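Local coordinates for 3',5'-cyclic-nucleotide phosphodiesterase 1 (Saccharomyces cerevisiae, PDB 4OJV), which belongs to the class II cyclic-nucleotide phosphodiesterases, dimeric in this crystal form, with a metallohydrolase-type fold that holds two zinc ions, at residues Lys167-Asn171 and Asp172-Pro176; Ile298-Ile301 and Asn302-Asn306. One frame throughout, in Å; residues are numbered along the deposited sequence.

Contact 1. Residues Lys167-Asn171 and Asp172-Pro176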
ATOM      1  N   LYS A 167     -14.024 -14.281  -2.684  1.00 10.75           N
ATOM      2  CA  LYS A 167     -13.735 -14.859  -3.994  1.00 11.52           C
ATOM      3  C   LYS A 167     -12.418 -14.362  -4.594  1.00 10.67           C
ATOM      4  O   LYS A 167     -11.690 -15.118  -5.238  1.00 11.41           O
ATOM      5  CB  LYS A 167     -14.882 -14.549  -4.953  1.00 13.37           C
ATOM      6  CG  LYS A 167     -14.740 -15.166  -6.332  1.00 16.82           C
ATOM      7  CD  LYS A 167     -16.018 -15.019  -7.142  1.00 21.08           C
ATOM      8  CE  LYS A 167     -15.800 -15.461  -8.581  1.00 24.25           C
ATOM      9  NZ  LYS A 167     -15.145 -16.795  -8.694  1.00 30.52           N
ATOM     10  N   HIS A 168     -12.118 -13.080  -4.384  1.00  9.80           N
ATOM     11  CA  HIS A 168     -11.059 -12.412  -5.140  1.00  9.95           C
ATOM     12  C   HIS A 168      -9.836 -12.032  -4.358  1.00  9.91           C
ATOM     13  O   HIS A 168      -8.825 -11.701  -4.968  1.00 10.71           O
ATOM     14  CB  HIS A 168     -11.622 -11.215  -5.895  1.00 10.33           C
ATOM     15  CG  HIS A 168     -12.645 -11.604  -6.919  1.00 10.44           C
ATOM     16  ND1 HIS A 168     -12.336 -12.372  -7.986  1.00 11.01           N
ATOM     17  CD2 HIS A 168     -13.988 -11.305  -7.020  1.00 11.66           C
ATOM     18  CE1 HIS A 168     -13.438 -12.567  -8.723  1.00 11.97           C
ATOM     19  NE2 HIS A 168     -14.451 -11.914  -8.135  1.00 12.75           N
ATOM     20  N   VAL A 169      -9.903 -12.091  -3.025  1.00  9.23           N
ATOM     21  CA  VAL A 169      -8.771 -11.684  -2.185  1.00  9.51           C
ATOM     22  C   VAL A 169      -8.231 -12.855  -1.376  1.00  9.50           C
ATOM     23  O   VAL A 169      -7.098 -13.282  -1.594  1.00  9.56           O
ATOM     24  CB  VAL A 169      -9.131 -10.484  -1.276  1.00 10.07           C
ATOM     25  CG1 VAL A 169      -7.947 -10.112  -0.393  1.00 11.84           C
ATOM     26  CG2 VAL A 169      -9.546  -9.283  -2.114  1.00 11.14           C
ATOM     27  N   PHE A 170      -9.043 -13.361  -0.449  1.00 10.06           N
ATOM     28  CA  PHE A 170      -8.609 -14.448   0.423  1.00 10.68           C
ATOM     29  C   PHE A 170      -8.866 -15.769  -0.280  1.00 10.63           C
ATOM     30  O   PHE A 170      -9.753 -16.540   0.100  1.00 13.31           O
ATOM     31  CB  PHE A 170      -9.304 -14.359   1.780  1.00 11.82           C
ATOM     32  CG  PHE A 170      -8.979 -13.098   2.518  1.00 11.80           C
ATOM     33  CD1 PHE A 170      -7.727 -12.916   3.092  1.00 13.31           C
ATOM     34  CD2 PHE A 170      -9.914 -12.076   2.619  1.00 12.80           C
ATOM     35  CE1 PHE A 170      -7.411 -11.736   3.756  1.00 13.38           C
ATOM     36  CE2 PHE A 170      -9.610 -10.898   3.279  1.00 13.57           C
ATOM     37  CZ  PHE A 170      -8.365 -10.731   3.858  1.00 13.38           C
ATOM     38  N   ASN A 171      -8.088 -16.006  -1.334  1.00 10.69           N
ATOM     39  CA  ASN A 171      -8.388 -17.078  -2.284  1.00 11.25           C
ATOM     40  C   ASN A 171      -7.161 -17.890  -2.688  1.00 11.19           C
ATOM     41  O   ASN A 171      -7.197 -18.614  -3.679  1.00 12.71           O
ATOM     42  CB  ASN A 171      -9.094 -16.513  -3.529  1.00 11.97           C
ATOM     43  CG  ASN A 171      -8.209 -15.564  -4.332  1.00 10.78           C
ATOM     44  OD1 ASN A 171      -7.031 -15.393  -4.027  1.00 11.33           O
ATOM     45  ND2 ASN A 171      -8.766 -14.974  -5.378  1.00 11.41           N
ATOM     46  N   ASP A 172      -6.073 -17.754  -1.930  1.00 10.84           N
ATOM     47  CA  ASP A 172      -4.820 -18.475  -2.172  1.00 10.63           C
ATOM     48  C   ASP A 172      -4.091 -18.080  -3.458  1.00 11.91           C
ATOM     49  O   ASP A 172      -3.090 -18.696  -3.825  1.00 14.57           O
ATOM     50  CB  ASP A 172      -5.033 -19.994  -2.063  1.00 11.48           C
ATOM     51  CG  ASP A 172      -5.327 -20.419  -0.646  1.00 11.36           C
ATOM     52  OD1 ASP A 172      -4.647 -19.906   0.269  1.00 11.25           O
ATOM     53  OD2 ASP A 172      -6.189 -21.300  -0.432  1.00 12.93           O
ATOM     54  N   LEU A 173      -4.554 -17.002  -4.087  1.00 11.13           N
ATOM     55  CA  LEU A 173      -3.952 -16.482  -5.310  1.00 11.59           C
ATOM     56  C   LEU A 173      -3.489 -15.029  -5.098  1.00 10.41           C
ATOM     57  O   LEU A 173      -2.307 -14.716  -5.216  1.00 11.97           O
ATOM     58  CB  LEU A 173      -4.941 -16.602  -6.479  1.00 13.11           C
ATOM     59  CG  LEU A 173      -5.444 -18.017  -6.795  1.00 15.34           C
ATOM     60  CD1 LEU A 173      -6.682 -17.976  -7.675  1.00 17.48           C
ATOM     61  CD2 LEU A 173      -4.357 -18.878  -7.430  1.00 17.73           C
ATOM     62  N   ILE A 174      -4.431 -14.160  -4.739  1.00  9.57           N
ATOM     63  CA  ILE A 174      -4.128 -12.772  -4.379  1.00  9.53           C
ATOM     64  C   ILE A 174      -3.566 -12.694  -2.954  1.00  9.75           C
ATOM     65  O   ILE A 174      -2.716 -11.853  -2.645  1.00  9.93           O
ATOM     66  CB  ILE A 174      -5.392 -11.898  -4.557  1.00  9.63           C
ATOM     67  CG1 ILE A 174      -5.768 -11.801  -6.047  1.00 10.80           C
ATOM     68  CG2 ILE A 174      -5.216 -10.522  -3.911  1.00 10.88           C
ATOM     69  CD1 ILE A 174      -4.708 -11.175  -6.923  1.00 12.78           C
ATOM     70  N   TRP A 175      -4.037 -13.584  -2.088  1.00  9.41           N
ATOM     71  CA  TRP A 175      -3.549 -13.663  -0.712  1.00  9.51           C
ATOM     72  C   TRP A 175      -3.836 -15.033  -0.174  1.00  9.70           C
ATOM     73  O   TRP A 175      -4.857 -15.621  -0.543  1.00 10.38           O
ATOM     74  CB  TRP A 175      -4.244 -12.618   0.162  1.00  9.21           C
ATOM     75  CG  TRP A 175      -3.450 -12.270   1.387  1.00  9.12           C
ATOM     76  CD1 TRP A 175      -3.775 -12.510   2.714  1.00  9.58           C
ATOM     77  CD2 TRP A 175      -2.164 -11.586   1.404  1.00  9.65           C
ATOM     78  NE1 TRP A 175      -2.781 -12.034   3.546  1.00 10.00           N
ATOM     79  CE2 TRP A 175      -1.783 -11.461   2.807  1.00  9.88           C
ATOM     80  CE3 TRP A 175      -1.320 -11.088   0.421  1.00  9.57           C
ATOM     81  CZ2 TRP A 175      -0.604 -10.836   3.190  1.00 10.48           C
ATOM     82  CZ3 TRP A 175      -0.129 -10.478   0.815  1.00 10.34           C
ATOM     83  CH2 TRP A 175       0.214 -10.348   2.167  1.00 10.33           C
ATOM     84  N   PRO A 176      -2.969 -15.558   0.721  1.00 10.14           N
ATOM     85  CA  PRO A 176      -3.338 -16.816   1.376  1.00 10.58           C
ATOM     86  C   PRO A 176      -4.722 -16.705   2.002  1.00 10.89           C
ATOM     87  O   PRO A 176      -5.085 -15.647   2.545  1.00 11.60           O
ATOM     88  CB  PRO A 176      -2.259 -16.967   2.449  1.00 12.28           C
ATOM     89  CG  PRO A 176      -1.059 -16.324   1.820  1.00 13.64           C
ATOM     90  CD  PRO A 176      -1.629 -15.103   1.144  1.00 11.60           C
TER
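Asn171 reaches from the turn after helix 159-169 to the backbone of Leu173 and Ile174, forming an Asx turn where the helix gives way to loop. Its OD1 accepts two hydrogen bonds. The bond from Ile174 N to Asn171 OD1 (3.0 Å) lies in the carbonyl plane, with a C=O...N angle of 147°; the one from Leu173 N, of like length, comes from above that plane. Asn171 ND2 donates to Lys167 O at 2.9 Å, and bonds at both ends fix the rotation of the amide. A chi1 of 65° places OD1 near Leu173 N and Ile174 N while ND2 faces Lys167 O.

Asp172 OD1 accepts from Asp177 N and from Val217 N of the second subunit; OD2 accepts from Lys218 N and Thr219 N of that subunit. Backbone bonds close the loop: Asp172 N donates to Trp175 O at 2.8 Å, while Asn171 N gives the same oxygen a weak bond. Asn171 N also bonds weakly to Val169 O across Phe170, the centre of an inverse gamma turn.

Among apolar contacts, Phe170 CE1 lies 3.9 Å from Trp175 CD1. The side chains point the same way, the phenyl plane set obliquely at 81° to the five-membered ring. At its edge, Phe170 CD1 lies 3.8 Å from Pro176 O.

Contact 2. Residues Ile298-Ile301 and Asn302-Asn306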
ATOM      1  N   ILE A 298     -19.428  20.567  -6.177  1.00 14.05           N
ATOM      2  CA  ILE A 298     -20.828  20.848  -6.478  1.00 16.21           C
ATOM      3  C   ILE A 298     -21.714  19.658  -6.101  1.00 15.55           C
ATOM      4  O   ILE A 298     -22.784  19.839  -5.529  1.00 15.75           O
ATOM      5  CB  ILE A 298     -21.044  21.304  -7.947  1.00 18.38           C
ATOM      6  CG1 ILE A 298     -22.510  21.687  -8.198  1.00 20.49           C
ATOM      7  CG2 ILE A 298     -20.567  20.252  -8.941  1.00 19.45           C
ATOM      8  CD1 ILE A 298     -23.012  22.813  -7.316  1.00 23.27           C
ATOM      9  N   TYR A 299     -21.253  18.441  -6.377  1.00 15.20           N
ATOM     10  CA  TYR A 299     -22.039  17.262  -6.047  1.00 15.42           C
ATOM     11  C   TYR A 299     -22.113  17.021  -4.537  1.00 13.72           C
ATOM     12  O   TYR A 299     -23.176  16.672  -4.007  1.00 15.03           O
ATOM     13  CB  TYR A 299     -21.532  16.029  -6.793  1.00 17.39           C
ATOM     14  CG  TYR A 299     -21.658  16.176  -8.294  1.00 21.58           C
ATOM     15  CD1 TYR A 299     -22.906  16.117  -8.918  1.00 25.36           C
ATOM     16  CD2 TYR A 299     -20.533  16.389  -9.087  1.00 24.88           C
ATOM     17  CE1 TYR A 299     -23.024  16.260 -10.295  1.00 27.65           C
ATOM     18  CE2 TYR A 299     -20.638  16.535 -10.463  1.00 26.97           C
ATOM     19  CZ  TYR A 299     -21.882  16.469 -11.059  1.00 29.22           C
ATOM     20  OH  TYR A 299     -21.983  16.611 -12.423  1.00 34.89           O
ATOM     21  N   LEU A 300     -21.002  17.233  -3.833  1.00 12.98           N
ATOM     22  CA  LEU A 300     -21.025  17.081  -2.387  1.00 13.35           C
ATOM     23  C   LEU A 300     -21.944  18.144  -1.751  1.00 13.16           C
ATOM     24  O   LEU A 300     -22.759  17.830  -0.887  1.00 13.94           O
ATOM     25  CB  LEU A 300     -19.618  17.136  -1.784  1.00 12.80           C
ATOM     26  CG  LEU A 300     -19.567  17.077  -0.245  1.00 12.75           C
ATOM     27  CD1 LEU A 300     -20.311  15.875   0.331  1.00 14.03           C
ATOM     28  CD2 LEU A 300     -18.135  17.076   0.263  1.00 13.37           C
ATOM     29  N   ILE A 301     -21.805  19.395  -2.176  1.00 13.47           N
ATOM     30  CA  ILE A 301     -22.677  20.448  -1.651  1.00 14.94           C
ATOM     31  C   ILE A 301     -24.151  20.162  -1.972  1.00 14.77           C
ATOM     32  O   ILE A 301     -25.021  20.397  -1.134  1.00 15.56           O
ATOM     33  CB  ILE A 301     -22.223  21.859  -2.102  1.00 15.76           C
ATOM     34  CG1 ILE A 301     -20.899  22.254  -1.422  1.00 17.50           C
ATOM     35  CG2 ILE A 301     -23.297  22.917  -1.832  1.00 19.51           C
ATOM     36  CD1 ILE A 301     -20.972  22.463   0.082  1.00 20.88           C
ATOM     37  N   ASN A 302     -24.434  19.605  -3.150  1.00 14.41           N
ATOM     38  CA  ASN A 302     -25.818  19.239  -3.476  1.00 15.64           C
ATOM     39  C   ASN A 302     -26.371  18.193  -2.512  1.00 14.78           C
ATOM     40  O   ASN A 302     -27.532  18.274  -2.096  1.00 15.98           O
ATOM     41  CB  ASN A 302     -25.948  18.731  -4.914  1.00 18.77           C
ATOM     42  CG  ASN A 302     -25.875  19.843  -5.942  1.00 21.83           C
ATOM     43  OD1 ASN A 302     -25.898  21.024  -5.606  1.00 22.21           O
ATOM     44  ND2 ASN A 302     -25.786  19.463  -7.210  1.00 26.23           N
ATOM     45  N   GLU A 303     -25.544  17.212  -2.152  1.00 14.77           N
ATOM     46  CA  GLU A 303     -25.946  16.203  -1.180  1.00 14.85           C
ATOM     47  C   GLU A 303     -26.200  16.805   0.198  1.00 14.68           C
ATOM     48  O   GLU A 303     -27.218  16.506   0.831  1.00 15.20           O
ATOM     49  CB  GLU A 303     -24.926  15.055  -1.107  1.00 15.19           C
ATOM     50  CG  GLU A 303     -24.834  14.220  -2.385  1.00 16.52           C
ATOM     51  CD  GLU A 303     -26.177  13.660  -2.843  1.00 17.01           C
ATOM     52  OE1 GLU A 303     -27.004  13.281  -1.986  1.00 17.84           O
ATOM     53  OE2 GLU A 303     -26.413  13.598  -4.070  1.00 18.86           O
ATOM     54  N   LEU A 304     -25.295  17.666   0.649  1.00 14.47           N
ATOM     55  CA  LEU A 304     -25.472  18.349   1.930  1.00 15.40           C
ATOM     56  C   LEU A 304     -26.695  19.267   1.916  1.00 16.07           C
ATOM     57  O   LEU A 304     -27.399  19.375   2.921  1.00 16.16           O
ATOM     58  CB  LEU A 304     -24.202  19.097   2.321  1.00 15.27           C
ATOM     59  CG  LEU A 304     -22.970  18.225   2.579  1.00 15.78           C
ATOM     60  CD1 LEU A 304     -21.743  19.105   2.726  1.00 17.31           C
ATOM     61  CD2 LEU A 304     -23.165  17.355   3.812  1.00 18.30           C
ATOM     62  N   SER A 305     -26.971  19.882   0.766  1.00 15.36           N
ATOM     63  CA  SER A 305     -28.177  20.699   0.598  1.00 16.82           C
ATOM     64  C   SER A 305     -29.438  19.839   0.761  1.00 16.43           C
ATOM     65  O   SER A 305     -30.418  20.272   1.379  1.00 17.85           O
ATOM     66  CB  SER A 305     -28.160  21.367  -0.773  1.00 17.52           C
ATOM     67  OG  SER A 305     -27.209  22.414  -0.814  1.00 24.60           O
ATOM     68  N   ASN A 306     -29.414  18.619   0.219  1.00 15.85           N
ATOM     69  CA  ASN A 306     -30.524  17.684   0.389  1.00 16.07           C
ATOM     70  C   ASN A 306     -30.740  17.322   1.860  1.00 15.32           C
ATOM     71  O   ASN A 306     -31.877  17.333   2.347  1.00 16.41           O
ATOM     72  CB  ASN A 306     -30.339  16.427  -0.466  1.00 17.79           C
ATOM     73  CG  ASN A 306     -30.413  16.713  -1.956  1.00 23.83           C
ATOM     74  OD1 ASN A 306     -30.861  17.780  -2.388  1.00 26.24           O
ATOM     75  ND2 ASN A 306     -29.967  15.749  -2.756  1.00 26.28           N
TER
HETATM   76  O   HOH W   1     -25.062  15.349  -5.729  1.00 26.75           O
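Residues Ile298-Ile301 and Asn302-Asn306 are successive turns of one alpha helix, joined by i to i+4 backbone hydrogen bonds. Asn302 N, Glu303 N, Leu304 N and Ser305 N donate to the carbonyls of Ile298, Tyr299, Leu300 and Ile301; the straightest, Leu304 N to Leu300 O (3.0 Å), has an N-H...O angle of 168°.

Ser305 OG, beside its own N at chi1 -73°, folds back to give Ile301 O a second bond of 3.0 Å from above the carbonyl plane, so that oxygen is gripped twice. A water donates to both Tyr299 O (2.9 Å) and Glu303 OE2 (2.8 Å), bridging one turn; the bend of the glutamate chain at chi2 (-54°) helps bring the carboxylate round, and OE1 accepts a hydrogen bond from Trp261 NE1. The Ile298 and Asn302 side chains cross obliquely, CD1 of the isoleucine 3.8 Å from OD1, which accepts from Arg351 NH1.

Leu300 CD1 meets Leu304 CG at 4.2 Å, and Ile301 CD1 approaches Leu304 CD1. Leu300 and Ile301 also pack on Leu344 of helix 336-350, Ile301 on Leu347 and Ala348 too. Helix 297-311 links the parallel neighbouring strands 273-279 and 321-325, and helix 336-350 links 321-325 to 357-360, as beta-alpha-beta crossovers.

Contact 1 and contact 2 are independent local examples: both show polar side chains bonding to nearby backbone, which probably steadies the local chain. Their centres lie 38 Å apart and their nearest atoms about 27 Å, without touching. Contact 1 starts on helix 159-169 and runs into the loop that precedes strand 186-190, whereas contact 2 lies wholly inside helix 297-311, later in the chain. Their surroundings differ as well: 167-176 meets the second subunit, while no other chain of the assembly touches 298-306. Neither range supplies a zinc ligand. The side chain of Val169 is about 13 Å from a zinc ion, and that of Trp175 about 3 Å from a bound sulfate, probably from the crystallisation liquor.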